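Local coordinates for leukotriene A-4 hydrolase (Saccharomyces cerevisiae, PDB 2XQ0), which cleaves di- and tripeptides as a zinc-dependent aminopeptidase of the M1 family and shows low epoxide hydrolase activity in vitro, at residues V243-F246 with I247-E251. Residues are numbered along the deposited sequence; the frame is centred on the assembly and turned at random.
Sequences VEKF and IQTAE
Glu244 folds its carboxylate across the amide end of Gln248, one turn further along the helix. Gln248 NE2 donates to Glu244 OE2 over 2.8 Å, and the oxygen receives it on its anti lone pair. Glu244 OE2 lies close to the plane of the Gln248 amide, although the carboxylate and amide planes are turned 77° against each other. A bend at chi2 of Glu244 (71°) brings the acid back over the turn, while Gln248, its CG anti to the carbonyl carbon (chi1 -74°), extends to meet it. Arg222 forms salt bridges with both OE2 of Glu244 and the carboxylate of Glu251, so its positive charge probably eases the crowding of two acids on this face. With an alanine at Glu244, the Gln248 amide is likely to lose this acceptor and Arg222 one of its two acidic partners.

Thr249 suits its place because a short hydroxyl can turn back on its own helix: OG1 donates to Lys245 O at 2.8 Å, from above the carbonyl plane, while Thr249 N reaches the same oxygen at 2.9 Å from the opposite face. On the buried side, Val243 CG2 meets Ile247 CD1 loosely at 4.3 Å. Phe246 and Ile247, large apolar side chains suited to a buried helix face, both pack on Leu303 of the zinc-binding helix 297-311, and small Ala250 fits against Trp307. Regular i to i+4 backbone bonds, such as Ala250 N to Phe246 O at 3.0 Å, join these faces into an amphipathic alpha-helix, packed against the HExxH helix of the M1 catalytic domain.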
loop_
_atom_site.group_PDB
_atom_site.type_symbol
_atom_site.label_atom_id
_atom_site.label_comp_id
_atom_site.label_asym_id
_atom_site.label_seq_id
_atom_site.Cartn_x
_atom_site.Cartn_y
_atom_site.Cartn_z
ATOM N N VAL A 243 -19.021 4.241 -0.911
ATOM C CA VAL A 243 -17.944 5.111 -0.432
ATOM C C VAL A 243 -18.432 6.054 0.676
ATOM O O VAL A 243 -17.757 6.219 1.676
ATOM C CB VAL A 243 -17.165 5.877 -1.571
ATOM C CG1 VAL A 243 -18.087 6.706 -2.426
ATOM C CG2 VAL A 243 -16.053 6.765 -0.972
ATOM N N GLU A 244 -19.613 6.652 0.536
ATOM C CA GLU A 244 -20.015 7.576 1.589
ATOM C C GLU A 244 -20.287 6.831 2.889
ATOM O O GLU A 244 -19.972 7.321 3.964
ATOM C CB GLU A 244 -21.184 8.464 1.184
ATOM C CG GLU A 244 -21.652 9.387 2.290
ATOM C CD GLU A 244 -20.684 10.525 2.592
ATOM O OE1 GLU A 244 -19.698 10.717 1.845
ATOM O OE2 GLU A 244 -20.922 11.241 3.591
ATOM N N LYS A 245 -20.836 5.629 2.781
ATOM C CA LYS A 245 -21.047 4.784 3.948
ATOM C C LYS A 245 -19.732 4.479 4.675
ATOM O O LYS A 245 -19.674 4.536 5.898
ATOM C CB LYS A 245 -21.764 3.496 3.533
ATOM C CG LYS A 245 -21.926 2.459 4.626
ATOM C CD LYS A 245 -22.859 1.346 4.161
ATOM C CE LYS A 245 -22.387 0.742 2.845
ATOM N NZ LYS A 245 -23.500 0.069 2.089
ATOM N N PHE A 246 -18.673 4.155 3.927
ATOM C CA PHE A 246 -17.360 3.961 4.528
ATOM C C PHE A 246 -16.884 5.221 5.243
ATOM O O PHE A 246 -16.370 5.166 6.377
ATOM C CB PHE A 246 -16.317 3.591 3.476
ATOM C CG PHE A 246 -16.393 2.173 3.012
ATOM C CD1 PHE A 246 -17.142 1.242 3.690
ATOM C CD2 PHE A 246 -15.702 1.772 1.872
ATOM C CE1 PHE A 246 -17.208 -0.079 3.243
ATOM C CE2 PHE A 246 -15.766 0.458 1.422
ATOM C CZ PHE A 246 -16.520 -0.466 2.113
ATOM N N ILE A 247 -17.021 6.368 4.588
ATOM C CA ILE A 247 -16.515 7.575 5.222
ATOM C C ILE A 247 -17.223 7.807 6.546
ATOM O O ILE A 247 -16.573 8.004 7.569
ATOM C CB ILE A 247 -16.606 8.829 4.338
ATOM C CG1 ILE A 247 -15.838 8.625 3.038
ATOM C CG2 ILE A 247 -15.973 10.024 5.083
ATOM C CD1 ILE A 247 -15.945 9.799 2.090
ATOM N N GLN A 248 -18.553 7.760 6.528
ATOM C CA GLN A 248 -19.370 8.033 7.723
ATOM C C GLN A 248 -19.124 7.000 8.821
ATOM O O GLN A 248 -19.150 7.320 10.006
ATOM C CB GLN A 248 -20.862 8.100 7.371
ATOM C CG GLN A 248 -21.274 9.379 6.620
ATOM C CD GLN A 248 -22.724 9.329 6.149
ATOM O OE1 GLN A 248 -23.538 8.588 6.705
ATOM N NE2 GLN A 248 -23.049 10.103 5.108
ATOM N N THR A 249 -18.850 5.766 8.424
ATOM C CA THR A 249 -18.469 4.739 9.392
ATOM C C THR A 249 -17.132 5.051 10.098
ATOM O O THR A 249 -17.022 4.955 11.328
ATOM C CB THR A 249 -18.405 3.350 8.746
ATOM O OG1 THR A 249 -19.705 3.008 8.230
ATOM C CG2 THR A 249 -17.991 2.324 9.790
ATOM N N ALA A 250 -16.123 5.434 9.323
ATOM C CA ALA A 250 -14.832 5.817 9.893
ATOM C C ALA A 250 -14.952 7.011 10.817
ATOM O O ALA A 250 -14.331 7.058 11.879
ATOM C CB ALA A 250 -13.829 6.116 8.778
ATOM N N GLU A 251 -15.732 7.995 10.392
ATOM C CA GLU A 251 -15.933 9.206 11.172
ATOM C C GLU A 251 -16.579 8.928 12.538
ATOM O O GLU A 251 -16.274 9.599 13.509
ATOM C CB GLU A 251 -16.783 10.203 10.396
ATOM C CG GLU A 251 -16.052 10.923 9.251
ATOM C CD GLU A 251 -16.957 11.921 8.507
ATOM O OE1 GLU A 251 -18.107 11.559 8.151
ATOM O OE2 GLU A 251 -16.514 13.063 8.263
#